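Long-range contacts in PA14 domain-containing protein (Clostridium clariflavum, PDB 6QDI), which probably senses extracellular plant polysaccharides through tandem calcium-binding PA14 domains, as part of an RsgI-type membrane anti-sigma factor that regulates cellulosome genes: residues 8-13 with 37-42; 12-17 with 44-49; 28-33 with 117-122; 112-117 with 183-188. One frame throughout, in Å; residues are numbered along the deposited sequence.

Contact 1 (8-13 with 37-42). With CA (calcium ion), chain G.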
loop_
_atom_site.group_PDB
_atom_site.type_symbol
_atom_site.label_atom_id
_atom_site.label_comp_id
_atom_site.label_asym_id
_atom_site.label_seq_id
_atom_site.Cartn_x
_atom_site.Cartn_y
_atom_site.Cartn_z
ATOM N N TYR A 8 -8.016 0.400 -2.869
ATOM C CA TYR A 8 -7.544 0.611 -1.526
ATOM C C TYR A 8 -6.362 -0.292 -1.229
ATOM O O TYR A 8 -6.438 -1.521 -1.415
ATOM C CB TYR A 8 -8.702 0.320 -0.497
ATOM C CG TYR A 8 -9.802 1.369 -0.556
ATOM C CD1 TYR A 8 -10.706 1.419 -1.616
ATOM C CD2 TYR A 8 -9.903 2.315 0.438
ATOM C CE1 TYR A 8 -11.670 2.402 -1.700
ATOM C CE2 TYR A 8 -10.861 3.321 0.379
ATOM C CZ TYR A 8 -11.732 3.368 -0.697
ATOM O OH TYR A 8 -12.680 4.385 -0.699
ATOM N N PHE A 9 -5.296 0.332 -0.725
ATOM C CA PHE A 9 -4.003 -0.303 -0.518
ATOM C C PHE A 9 -3.643 -0.285 0.951
ATOM O O PHE A 9 -3.917 0.686 1.671
ATOM C CB PHE A 9 -2.925 0.438 -1.316
ATOM C CG PHE A 9 -3.171 0.398 -2.809
ATOM C CD1 PHE A 9 -2.626 -0.611 -3.585
ATOM C CD2 PHE A 9 -3.891 1.392 -3.452
ATOM C CE1 PHE A 9 -2.855 -0.654 -4.952
ATOM C CE2 PHE A 9 -4.119 1.342 -4.820
ATOM C CZ PHE A 9 -3.582 0.318 -5.547
ATOM N N ASP A 10 -2.971 -1.337 1.390
ATOM C CA ASP A 10 -2.658 -1.547 2.793
ATOM C C ASP A 10 -1.444 -0.764 3.267
ATOM O O ASP A 10 -1.137 -0.816 4.437
ATOM C CB ASP A 10 -2.419 -3.044 3.093
ATOM C CG ASP A 10 -3.312 -3.631 4.196
ATOM O OD1 ASP A 10 -4.177 -2.994 4.715
ATOM O OD2 ASP A 10 -3.234 -4.894 4.415
ATOM N N ASN A 11 -0.730 -0.092 2.375
ATOM C CA ASN A 11 0.475 0.672 2.712
ATOM C C ASN A 11 0.282 2.147 2.376
ATOM O O ASN A 11 -0.700 2.525 1.718
ATOM C CB ASN A 11 1.671 0.107 1.911
ATOM C CG ASN A 11 1.974 -1.308 2.313
ATOM O OD1 ASN A 11 1.920 -1.653 3.490
ATOM N ND2 ASN A 11 2.399 -2.102 1.346
ATOM N N ILE A 12 1.237 2.992 2.751
ATOM C CA ILE A 12 1.142 4.445 2.466
ATOM C C ILE A 12 1.408 4.807 1.016
ATOM O O ILE A 12 1.172 5.950 0.642
ATOM C CB ILE A 12 2.089 5.279 3.345
ATOM C CG1 ILE A 12 3.566 4.993 3.086
ATOM C CG2 ILE A 12 1.750 5.086 4.829
ATOM C CD1 ILE A 12 4.475 6.118 3.505
ATOM N N ASP A 13 1.896 3.867 0.209
ATOM C CA ASP A 13 2.516 4.180 -1.091
ATOM C C ASP A 13 1.841 3.450 -2.234
ATOM O O ASP A 13 2.508 3.116 -3.221
ATOM C CB ASP A 13 4.010 3.827 -1.025
ATOM C CG ASP A 13 4.280 2.336 -0.822
ATOM O OD1 ASP A 13 3.303 1.608 -0.480
ATOM O OD2 ASP A 13 5.444 1.941 -0.996
ATOM N N LYS A 37 -12.928 -3.133 6.138
ATOM C CA LYS A 37 -12.449 -4.272 6.920
ATOM C C LYS A 37 -11.234 -4.959 6.284
ATOM O O LYS A 37 -10.422 -5.555 6.981
ATOM C CB LYS A 37 -13.585 -5.249 7.172
ATOM C CG LYS A 37 -14.096 -5.991 5.965
ATOM C CD LYS A 37 -15.260 -6.888 6.339
ATOM C CE LYS A 37 -15.698 -7.793 5.202
ATOM N NZ LYS A 37 -16.156 -7.035 4.007
ATOM N N GLU A 38 -11.098 -4.835 4.959
ATOM C CA GLU A 38 -10.013 -5.451 4.228
ATOM C C GLU A 38 -8.676 -4.748 4.426
ATOM O O GLU A 38 -7.640 -5.305 4.064
ATOM C CB GLU A 38 -10.320 -5.496 2.722
ATOM C CG GLU A 38 -11.426 -6.458 2.331
ATOM C CD GLU A 38 -12.828 -5.900 2.511
ATOM O OE1 GLU A 38 -13.006 -4.708 2.878
ATOM O OE2 GLU A 38 -13.797 -6.668 2.270
ATOM N N ILE A 39 -8.698 -3.521 4.934
ATOM C CA ILE A 39 -7.499 -2.723 5.147
ATOM C C ILE A 39 -7.159 -2.816 6.618
ATOM O O ILE A 39 -7.997 -2.455 7.478
ATOM C CB ILE A 39 -7.765 -1.259 4.716
ATOM C CG1 ILE A 39 -7.983 -1.174 3.200
ATOM C CG2 ILE A 39 -6.627 -0.322 5.111
ATOM C CD1 ILE A 39 -6.726 -1.409 2.374
ATOM N N ARG A 40 -5.941 -3.255 6.919
ATOM C CA ARG A 40 -5.475 -3.392 8.306
ATOM C C ARG A 40 -5.662 -2.048 9.022
ATOM O O ARG A 40 -5.296 -0.978 8.508
ATOM C CB ARG A 40 -3.980 -3.810 8.334
ATOM C CG ARG A 40 -3.430 -4.100 9.742
ATOM C CD ARG A 40 -3.660 -5.564 10.109
ATOM N NE ARG A 40 -2.897 -6.265 9.110
ATOM C CZ ARG A 40 -1.657 -6.701 9.242
ATOM N NH1 ARG A 40 -1.048 -6.599 10.383
ATOM N NH2 ARG A 40 -1.026 -7.232 8.185
ATOM N N ASN A 41 -6.153 -2.107 10.250
ATOM C CA ASN A 41 -6.469 -0.909 11.043
ATOM C C ASN A 41 -5.226 -0.438 11.793
ATOM O O ASN A 41 -5.188 -0.456 13.020
ATOM C CB ASN A 41 -7.624 -1.194 12.016
ATOM C CG ASN A 41 -8.102 0.041 12.667
ATOM O OD1 ASN A 41 -7.905 1.149 12.131
ATOM N ND2 ASN A 41 -8.801 -0.113 13.788
ATOM N N ASP A 42 -4.229 -0.004 11.026
ATOM C CA ASP A 42 -2.950 0.394 11.577
ATOM C C ASP A 42 -2.578 1.846 11.285
ATOM O O ASP A 42 -1.465 2.262 11.602
ATOM C CB ASP A 42 -1.821 -0.516 11.107
ATOM C CG ASP A 42 -1.563 -0.425 9.607
ATOM O OD1 ASP A 42 -2.272 0.309 8.922
ATOM O OD2 ASP A 42 -0.629 -1.085 9.106
HETATM CA CA CA G . -1.087 -0.377 6.795
HETATM O O HOH W 1 -3.373 -0.946 6.472
HETATM O O HOH W 2 -5.340 -6.305 5.267
HETATM O O HOH W 3 1.229 -0.626 6.002
HETATM O O HOH W 4 -0.814 -2.843 6.716
#
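Ile-39 lays its CD1 methyl against the backbone of Phe-9, 3.6 Å from Phe-9 O, and against CB of Tyr-8, at the end of strand 4-9 in the first PA14 beta-sandwich domain. The loop 37-42 is thereby held beside a calcium site seen in this structure. A branched aliphatic residue suits the place: CG1 lies anti to the carbonyl carbon (chi1 -67°) and carries CD1 to the strand, while CG2 turns to the carboxylate of Asp-10. That carboxylate joins strand and loop. Its OD1 accepts the N-H of Arg-40 at 2.8 Å through the syn lone pair, and also accepts a hydrogen bond from a water that itself binds the metal and donates to Arg-40 O; OD2 reaches Glu-38 O through a second water. The carbonyl O of Asp-10 binds the calcium ion directly, at 2.4 Å, whereas its carboxylate acts through the metal-bound water and the N-H of Arg-40. The guanidinium of Arg-40 forms a salt bridge with Asp-176, and Ser-44 completes the protein ligands. Asp-42, its CG between the backbone N and the carbonyl carbon (chi1 65°), grips the ion with both carboxylate oxygens, OD1 and OD2 each 2.5 Å from the calcium.

Contact 2 (12-17 with 44-49). With CA (calcium ion), chain G.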
loop_
_atom_site.group_PDB
_atom_site.type_symbol
_atom_site.label_atom_id
_atom_site.label_comp_id
_atom_site.label_asym_id
_atom_site.label_seq_id
_atom_site.Cartn_x
_atom_site.Cartn_y
_atom_site.Cartn_z
ATOM N N ILE A 12 1.237 2.992 2.751
ATOM C CA ILE A 12 1.142 4.445 2.466
ATOM C C ILE A 12 1.408 4.807 1.016
ATOM O O ILE A 12 1.172 5.950 0.642
ATOM C CB ILE A 12 2.089 5.279 3.345
ATOM C CG1 ILE A 12 3.566 4.993 3.086
ATOM C CG2 ILE A 12 1.750 5.086 4.829
ATOM C CD1 ILE A 12 4.475 6.118 3.505
ATOM N N ASP A 13 1.896 3.867 0.209
ATOM C CA ASP A 13 2.516 4.180 -1.091
ATOM C C ASP A 13 1.841 3.450 -2.234
ATOM O O ASP A 13 2.508 3.116 -3.221
ATOM C CB ASP A 13 4.010 3.827 -1.025
ATOM C CG ASP A 13 4.280 2.336 -0.822
ATOM O OD1 ASP A 13 3.303 1.608 -0.480
ATOM O OD2 ASP A 13 5.444 1.941 -0.996
ATOM N N LEU A 14 0.548 3.184 -2.126
ATOM C CA LEU A 14 -0.208 2.608 -3.262
ATOM C C LEU A 14 0.349 1.242 -3.637
ATOM O O LEU A 14 0.362 0.857 -4.818
ATOM C CB LEU A 14 -0.289 3.581 -4.434
ATOM C CG LEU A 14 -0.855 4.959 -4.075
ATOM C CD1 LEU A 14 -0.510 5.951 -5.172
ATOM C CD2 LEU A 14 -2.338 4.899 -3.802
ATOM N N THR A 15 0.773 0.485 -2.623
ATOM C CA THR A 15 1.173 -0.889 -2.778
ATOM C C THR A 15 0.367 -1.768 -1.810
ATOM O O THR A 15 -0.112 -1.326 -0.773
ATOM C CB THR A 15 2.663 -1.102 -2.576
ATOM O OG1 THR A 15 3.027 -0.898 -1.214
ATOM C CG2 THR A 15 3.487 -0.277 -3.524
ATOM N N ASN A 16 0.273 -3.043 -2.212
ATOM C CA ASN A 16 -0.438 -4.094 -1.488
ATOM C C ASN A 16 -1.946 -3.866 -1.512
ATOM O O ASN A 16 -2.581 -3.499 -0.519
ATOM C CB ASN A 16 0.117 -4.338 -0.087
ATOM C CG ASN A 16 -0.259 -5.685 0.411
ATOM O OD1 ASN A 16 -0.704 -6.546 -0.368
ATOM N ND2 ASN A 16 0.001 -5.931 1.662
ATOM N N PHE A 17 -2.521 -4.061 -2.688
ATOM C CA PHE A 17 -3.942 -3.926 -2.936
ATOM C C PHE A 17 -4.769 -4.873 -2.092
ATOM O O PHE A 17 -4.451 -6.068 -2.022
ATOM C CB PHE A 17 -4.183 -4.222 -4.423
ATOM C CG PHE A 17 -5.633 -4.297 -4.785
ATOM C CD1 PHE A 17 -6.367 -3.158 -5.071
ATOM C CD2 PHE A 17 -6.264 -5.514 -4.863
ATOM C CE1 PHE A 17 -7.718 -3.241 -5.428
ATOM C CE2 PHE A 17 -7.614 -5.605 -5.166
ATOM C CZ PHE A 17 -8.326 -4.476 -5.482
ATOM N N SER A 44 -1.962 3.273 8.418
ATOM C CA SER A 44 -1.106 3.464 7.232
ATOM C C SER A 44 -1.784 2.866 6.011
ATOM O O SER A 44 -1.853 1.640 5.880
ATOM C CB SER A 44 0.272 2.886 7.428
ATOM O OG SER A 44 0.259 1.532 7.768
ATOM N N TYR A 45 -2.332 3.689 5.119
ATOM C CA TYR A 45 -3.075 3.162 3.977
ATOM C C TYR A 45 -3.124 4.216 2.902
ATOM O O TYR A 45 -2.729 5.366 3.112
ATOM C CB TYR A 45 -4.498 2.660 4.394
ATOM C CG TYR A 45 -5.339 3.704 5.078
ATOM C CD1 TYR A 45 -6.056 4.623 4.336
ATOM C CD2 TYR A 45 -5.417 3.783 6.469
ATOM C CE1 TYR A 45 -6.841 5.615 4.962
ATOM C CE2 TYR A 45 -6.186 4.758 7.089
ATOM C CZ TYR A 45 -6.877 5.668 6.328
ATOM O OH TYR A 45 -7.633 6.668 6.908
ATOM N N SER A 46 -3.576 3.812 1.722
ATOM C CA SER A 46 -3.615 4.748 0.607
ATOM C C SER A 46 -4.700 4.297 -0.354
ATOM O O SER A 46 -5.176 3.146 -0.287
ATOM C CB SER A 46 -2.226 4.872 -0.056
ATOM O OG SER A 46 -1.736 3.598 -0.494
ATOM N N VAL A 47 -5.132 5.206 -1.217
ATOM C CA VAL A 47 -6.239 4.979 -2.130
ATOM C C VAL A 47 -5.954 5.656 -3.439
ATOM O O VAL A 47 -5.412 6.783 -3.484
ATOM C CB VAL A 47 -7.573 5.541 -1.546
ATOM C CG1 VAL A 47 -8.740 5.050 -2.378
ATOM C CG2 VAL A 47 -7.765 5.166 -0.089
ATOM N N ARG A 48 -6.335 4.990 -4.541
ATOM C CA ARG A 48 -6.372 5.624 -5.847
ATOM C C ARG A 48 -7.798 5.557 -6.377
ATOM O O ARG A 48 -8.393 4.482 -6.458
ATOM C CB ARG A 48 -5.471 4.958 -6.857
ATOM C CG ARG A 48 -5.499 5.610 -8.223
ATOM C CD ARG A 48 -4.640 4.902 -9.242
ATOM N NE ARG A 48 -3.238 4.955 -8.899
ATOM C CZ ARG A 48 -2.477 3.915 -8.575
ATOM N NH1 ARG A 48 -2.966 2.716 -8.427
ATOM N NH2 ARG A 48 -1.177 4.134 -8.292
ATOM N N TRP A 49 -8.328 6.717 -6.757
ATOM C CA TRP A 49 -9.612 6.800 -7.459
ATOM C C TRP A 49 -9.401 7.104 -8.918
ATOM O O TRP A 49 -8.617 8.000 -9.278
ATOM C CB TRP A 49 -10.512 7.892 -6.859
ATOM C CG TRP A 49 -11.072 7.544 -5.528
ATOM C CD1 TRP A 49 -12.156 6.783 -5.274
ATOM C CD2 TRP A 49 -10.588 7.968 -4.243
ATOM N NE1 TRP A 49 -12.381 6.683 -3.949
ATOM C CE2 TRP A 49 -11.430 7.408 -3.283
ATOM C CE3 TRP A 49 -9.487 8.758 -3.817
ATOM C CZ2 TRP A 49 -11.237 7.610 -1.938
ATOM C CZ3 TRP A 49 -9.323 8.961 -2.446
ATOM C CH2 TRP A 49 -10.172 8.370 -1.547
HETATM CA CA CA G . -1.087 -0.377 6.795
HETATM O O HOH W 5 -0.531 1.362 -7.425
HETATM O O HOH W 4 -0.814 -2.843 6.716
HETATM O O HOH W 3 1.229 -0.626 6.002
HETATM O O HOH W 1 -3.373 -0.946 6.472
#
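This is a loop-on-strand contact: the loop leading from strand 4-9 into strand 17-23 folds over one face of strand 44-53 beside a calcium site. Its polar centre is Ser-46, whose OG donates to Asn-11 O while accepting the N-H of Leu-14 at 2.8 Å, somewhat bent at 142°. The short hydroxyl, held close to the strand, reaches both backbone groups of the loop. Leu-14 spreads its methyls along the strand, CD2 at 3.6 Å from Val-47 O and CD1 near NH2 of Arg-48, the two side chains crossing at about a right angle. Arg-48 extends far enough for NH1 to hold a water that donates to Leu-14 O, while NE pairs with Glu-109. At the other end, Ile-12 rests CG2 on CB of Ser-44, 3.7 Å away. A chi1 of 56° swings OG of Ser-44 back over the main chain, where it and the residue's own O chelate the ion; with Asp-10, Asp-42 and three waters they make up the first calcium site of this PA14 domain.

Contact 3 (28-33 with 117-122)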
loop_
_atom_site.group_PDB
_atom_site.type_symbol
_atom_site.label_atom_id
_atom_site.label_comp_id
_atom_site.label_asym_id
_atom_site.label_seq_id
_atom_site.Cartn_x
_atom_site.Cartn_y
_atom_site.Cartn_z
ATOM N N PHE A 28 -14.575 11.695 2.407
ATOM C CA PHE A 28 -14.289 10.685 3.415
ATOM C C PHE A 28 -13.653 11.279 4.640
ATOM O O PHE A 28 -12.766 12.128 4.550
ATOM C CB PHE A 28 -13.355 9.605 2.859
ATOM C CG PHE A 28 -14.035 8.721 1.881
ATOM C CD1 PHE A 28 -14.878 7.745 2.324
ATOM C CD2 PHE A 28 -13.856 8.857 0.518
ATOM C CE1 PHE A 28 -15.544 6.911 1.448
ATOM C CE2 PHE A 28 -14.526 8.018 -0.382
ATOM C CZ PHE A 28 -15.374 7.064 0.088
ATOM N N PHE A 29 -14.108 10.805 5.783
ATOM C CA PHE A 29 -13.503 11.136 7.028
ATOM C C PHE A 29 -13.406 9.840 7.818
ATOM O O PHE A 29 -14.467 9.292 8.214
ATOM C CB PHE A 29 -14.320 12.187 7.790
ATOM C CG PHE A 29 -13.694 12.612 9.065
ATOM C CD1 PHE A 29 -13.752 11.786 10.233
ATOM C CD2 PHE A 29 -13.054 13.824 9.187
ATOM C CE1 PHE A 29 -13.176 12.164 11.415
ATOM C CE2 PHE A 29 -12.519 14.199 10.384
ATOM C CZ PHE A 29 -12.563 13.361 11.477
ATOM N N TRP A 30 -12.194 9.319 7.998
ATOM C CA TRP A 30 -11.998 7.983 8.557
ATOM C C TRP A 30 -11.555 7.992 10.013
ATOM O O TRP A 30 -11.492 6.931 10.643
ATOM C CB TRP A 30 -11.022 7.200 7.679
ATOM C CG TRP A 30 -11.577 6.844 6.365
ATOM C CD1 TRP A 30 -12.709 6.108 6.108
ATOM C CD2 TRP A 30 -11.033 7.156 5.082
ATOM N NE1 TRP A 30 -12.901 5.960 4.771
ATOM C CE2 TRP A 30 -11.867 6.573 4.114
ATOM C CE3 TRP A 30 -9.918 7.881 4.661
ATOM C CZ2 TRP A 30 -11.612 6.672 2.744
ATOM C CZ3 TRP A 30 -9.677 7.981 3.281
ATOM C CH2 TRP A 30 -10.514 7.390 2.368
ATOM N N GLY A 31 -11.215 9.177 10.565
ATOM C CA GLY A 31 -10.731 9.198 11.925
ATOM C C GLY A 31 -9.435 8.438 11.963
ATOM O O GLY A 31 -8.644 8.476 11.026
ATOM N N VAL A 32 -9.257 7.687 13.037
ATOM C CA VAL A 32 -8.061 6.847 13.165
ATOM C C VAL A 32 -8.341 5.415 12.769
ATOM O O VAL A 32 -7.483 4.548 12.993
ATOM C CB VAL A 32 -7.398 6.905 14.564
ATOM C CG1 VAL A 32 -6.859 8.308 14.792
ATOM C CG2 VAL A 32 -8.343 6.501 15.666
ATOM N N ASN A 33 -9.504 5.123 12.199
ATOM C CA ASN A 33 -9.834 3.753 11.792
ATOM C C ASN A 33 -9.689 3.562 10.321
ATOM O O ASN A 33 -9.555 4.498 9.570
ATOM C CB ASN A 33 -11.236 3.427 12.199
ATOM C CG ASN A 33 -11.325 3.264 13.683
ATOM O OD1 ASN A 33 -10.433 2.649 14.314
ATOM N ND2 ASN A 33 -12.329 3.849 14.264
ATOM N N GLY A 117 -7.337 10.379 9.120
ATOM C CA GLY A 117 -7.326 10.312 7.676
ATOM C C GLY A 117 -8.617 10.903 7.137
ATOM O O GLY A 117 -9.682 10.524 7.578
ATOM N N PHE A 118 -8.492 11.838 6.184
ATOM C CA PHE A 118 -9.652 12.398 5.521
ATOM C C PHE A 118 -9.244 12.919 4.143
ATOM O O PHE A 118 -8.098 13.317 3.939
ATOM C CB PHE A 118 -10.368 13.464 6.365
ATOM C CG PHE A 118 -9.517 14.598 6.860
ATOM C CD1 PHE A 118 -9.146 15.639 6.014
ATOM C CD2 PHE A 118 -9.196 14.686 8.204
ATOM C CE1 PHE A 118 -8.409 16.723 6.492
ATOM C CE2 PHE A 118 -8.490 15.787 8.691
ATOM C CZ PHE A 118 -8.088 16.782 7.844
ATOM N N VAL A 119 -10.220 12.978 3.240
ATOM C CA VAL A 119 -10.010 13.539 1.931
ATOM C C VAL A 119 -11.375 13.915 1.360
ATOM O O VAL A 119 -12.320 13.107 1.358
ATOM C CB VAL A 119 -9.212 12.606 1.013
ATOM C CG1 VAL A 119 -9.825 11.242 0.807
ATOM C CG2 VAL A 119 -8.943 13.265 -0.327
ATOM N N LYS A 120 -11.479 15.134 0.876
ATOM C CA LYS A 120 -12.724 15.659 0.325
ATOM C C LYS A 120 -12.426 16.461 -0.923
ATOM O O LYS A 120 -11.590 17.373 -0.870
ATOM C CB LYS A 120 -13.393 16.594 1.370
ATOM C CG LYS A 120 -14.742 17.156 1.049
ATOM C CD LYS A 120 -15.334 17.883 2.272
ATOM C CE LYS A 120 -16.411 18.912 1.993
ATOM N NZ LYS A 120 -17.087 19.231 3.265
ATOM N N LEU A 121 -13.119 16.137 -2.021
ATOM C CA LEU A 121 -12.960 16.833 -3.324
ATOM C C LEU A 121 -14.201 17.658 -3.650
ATOM O O LEU A 121 -15.305 17.100 -3.807
ATOM C CB LEU A 121 -12.734 15.806 -4.444
ATOM C CG LEU A 121 -12.558 16.405 -5.829
ATOM C CD1 LEU A 121 -11.271 17.190 -5.946
ATOM C CD2 LEU A 121 -12.668 15.289 -6.851
ATOM N N GLU A 122 -13.969 18.959 -3.766
ATOM C CA GLU A 122 -15.005 19.922 -4.158
ATOM C C GLU A 122 -14.627 20.560 -5.466
ATOM O O GLU A 122 -13.458 20.542 -5.903
ATOM C CB GLU A 122 -15.168 21.019 -3.074
ATOM C CG GLU A 122 -15.650 20.493 -1.733
ATOM C CD GLU A 122 -15.523 21.568 -0.701
ATOM O OE1 GLU A 122 -14.445 21.670 -0.101
ATOM O OE2 GLU A 122 -16.449 22.407 -0.589
#
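Phe-28 and Val-119 exchange two backbone hydrogen bonds, Phe-28 N to Val-119 O at 2.9 Å and Val-119 N to Phe-28 O at 3.0 Å, forming an antiparallel hydrogen-bonded pair. Next along, Phe-29 faces Phe-118 as a non-hydrogen-bonded pair, their CA atoms 4.3 Å apart; here the CA of Phe-118 makes a CA-H...O contact with Phe-28 O. Beyond it, Trp-30 N donates to Gly-117 O at 2.8 Å, nearly along the C=O axis. Phe-29 and Phe-118 share one face of the sheet. With chi1 at -177°, the Phe-29 ring is carried away from its own backbone N and alongside Phe-118; the ring planes are 6° apart but slid until they barely overlap, CD2 of Phe-29 meeting CB and CD2 of Phe-118. Phe-28 and Val-119 occupy the other face, where the Trp-30 ring reaches over, CZ3 4.1 Å from Val-119 CG1, and packs one face on CB of Phe-28. Gly-117, lacking a side chain, suits the tight place beside Asn-112. A type II' turn follows, from Trp-30 to Asn-33, and Gly-31 supplies the positive phi (64°) needed at its second position. Farther out, Phe-118 and Lys-120 make backbone hydrogen bonds with Asp-68 and Ser-66 of strand 59-68. Strand 117-125, with Val-119 buried, thus pairs antiparallel with 27-31 within one sheet of the PA14 beta-sandwich.

Contact 4 (112-117 with 183-188). With CA (calcium ion), chain D.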
loop_
_atom_site.group_PDB
_atom_site.type_symbol
_atom_site.label_atom_id
_atom_site.label_comp_id
_atom_site.label_asym_id
_atom_site.label_seq_id
_atom_site.Cartn_x
_atom_site.Cartn_y
_atom_site.Cartn_z
ATOM N N ASN A 112 -2.819 8.108 3.988
ATOM C CA ASN A 112 -2.770 8.398 5.417
ATOM C C ASN A 112 -1.513 7.795 5.986
ATOM O O ASN A 112 -1.277 6.595 5.829
ATOM C CB ASN A 112 -3.981 7.895 6.168
ATOM C CG ASN A 112 -4.026 8.448 7.577
ATOM O OD1 ASN A 112 -3.421 9.480 7.825
ATOM N ND2 ASN A 112 -4.735 7.792 8.506
ATOM N N ASN A 113 -0.712 8.610 6.684
ATOM C CA ASN A 113 0.509 8.167 7.348
ATOM C C ASN A 113 0.401 8.515 8.843
ATOM O O ASN A 113 1.026 9.474 9.298
ATOM C CB ASN A 113 1.713 8.826 6.715
ATOM C CG ASN A 113 3.029 8.351 7.298
ATOM O OD1 ASN A 113 3.120 7.407 8.040
ATOM N ND2 ASN A 113 4.064 9.014 6.912
ATOM N N THR A 114 -0.384 7.700 9.548
ATOM C CA THR A 114 -0.734 7.795 10.986
ATOM C C THR A 114 -1.788 8.855 11.263
ATOM O O THR A 114 -1.988 9.820 10.504
ATOM C CB THR A 114 0.457 8.004 11.941
ATOM O OG1 THR A 114 0.928 9.358 11.931
ATOM C CG2 THR A 114 1.575 7.031 11.639
ATOM N N GLY A 115 -2.465 8.674 12.383
ATOM C CA GLY A 115 -3.441 9.635 12.853
ATOM C C GLY A 115 -4.689 9.655 12.008
ATOM O O GLY A 115 -5.042 8.692 11.326
ATOM N N ASN A 116 -5.382 10.774 12.091
ATOM C CA ASN A 116 -6.598 10.985 11.345
ATOM C C ASN A 116 -6.316 10.821 9.845
ATOM O O ASN A 116 -5.233 11.153 9.356
ATOM C CB ASN A 116 -7.112 12.411 11.593
ATOM C CG ASN A 116 -8.620 12.578 11.345
ATOM O OD1 ASN A 116 -9.322 11.675 10.871
ATOM N ND2 ASN A 116 -9.107 13.780 11.647
ATOM N N GLY A 117 -7.337 10.379 9.120
ATOM C CA GLY A 117 -7.326 10.312 7.676
ATOM C C GLY A 117 -8.617 10.903 7.137
ATOM O O GLY A 117 -9.682 10.524 7.578
ATOM N N TRP A 183 4.768 1.183 6.160
ATOM C CA TRP A 183 3.910 1.776 7.161
ATOM C C TRP A 183 4.128 3.289 7.293
ATOM O O TRP A 183 3.476 3.902 8.136
ATOM C CB TRP A 183 4.154 1.156 8.537
ATOM C CG TRP A 183 3.969 -0.333 8.637
ATOM C CD1 TRP A 183 2.794 -0.999 8.810
ATOM C CD2 TRP A 183 5.011 -1.324 8.639
ATOM N NE1 TRP A 183 3.036 -2.364 8.861
ATOM C CE2 TRP A 183 4.385 -2.578 8.788
ATOM C CE3 TRP A 183 6.406 -1.275 8.561
ATOM C CZ2 TRP A 183 5.122 -3.783 8.894
ATOM C CZ3 TRP A 183 7.117 -2.460 8.596
ATOM C CH2 TRP A 183 6.474 -3.680 8.773
ATOM N N GLY A 184 5.052 3.880 6.540
ATOM C CA GLY A 184 5.475 5.236 6.880
ATOM C C GLY A 184 6.010 5.232 8.286
ATOM O O GLY A 184 6.894 4.434 8.615
ATOM N N VAL A 185 5.496 6.104 9.127
ATOM C CA VAL A 185 5.899 6.177 10.520
ATOM C C VAL A 185 4.915 5.434 11.437
ATOM O O VAL A 185 5.055 5.485 12.671
ATOM C CB VAL A 185 6.175 7.624 10.986
ATOM C CG1 VAL A 185 7.365 8.168 10.238
ATOM C CG2 VAL A 185 4.943 8.490 10.858
ATOM N N GLY A 186 3.973 4.695 10.859
ATOM C CA GLY A 186 3.063 3.856 11.638
ATOM C C GLY A 186 3.705 2.532 12.093
ATOM O O GLY A 186 4.807 2.192 11.704
ATOM N N SER A 187 2.940 1.838 12.920
ATOM C CA SER A 187 3.340 0.529 13.411
ATOM C C SER A 187 2.535 -0.560 12.738
ATOM O O SER A 187 1.558 -0.296 12.036
ATOM C CB SER A 187 3.166 0.475 14.926
ATOM O OG SER A 187 4.027 1.424 15.502
ATOM N N PRO A 188 2.894 -1.849 12.960
ATOM C CA PRO A 188 2.190 -2.897 12.208
ATOM C C PRO A 188 0.784 -3.193 12.689
ATOM O O PRO A 188 0.043 -3.864 11.970
ATOM C CB PRO A 188 3.139 -4.124 12.373
ATOM C CG PRO A 188 4.481 -3.504 12.574
ATOM C CD PRO A 188 4.177 -2.343 13.495
HETATM CA CA CA D . -2.896 11.394 9.080
#
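The end of strand 104-113 and the calcium-binding loop after it, in the first PA14 domain, meet a type II' turn of the second, Trp-183 to Gly-186, so this contact lies on the interface between the tandem domains. Asn-113 carries it: its OD1 accepts the N-H of Val-185 at 2.9 Å, in the carbonyl plane on a lone pair and fairly straight at 160°. CG anti to the backbone N (chi1 -177°) sends the amide across to the turn, and its ND2 is held by Asn-86. Glycine suits position 184, the second of the turn, which needs a positive phi and has no room for a CB beside Asn-113 OD1. Thr-114 presents CG2 to Gly-186 N at 3.4 Å and to CG2 of Val-185, while its OG1 donates to Asn-113 O. Asn-112 ND2 donates to Gly-115 O. One in-plane N-H...O bond thus fixes the direction of approach, the Thr-114 and Val-185 methyls add nonpolar contact, and calcium bonds from Asn-112 OD1, Thr-114 O and Asn-116 O, with Asp-68 and Asn-69, hold the loop's shape.

Contacts 1, 2 and 3 lie within the first PA14 domain, whereas contact 4 joins it to the second. Contacts 1 and 2, with centres about 7 Å apart, start from the same stretch of chain and share one calcium ion; strands 4-9 and 44-53, neighbours in one sheet, carry them. Strand 104-113 of that sheet leads to contact 4, centred about 12 Å from contact 2. Contact 3 belongs to the opposing sheet, its centre about 14 Å from each of the others, and shares Gly-117 with contact 4. Along the chain contact 3 alternates with all the others, while contacts 1 and 2 close before contact 4 opens. Both sheets and two calcium sites thus converge near the domain interface.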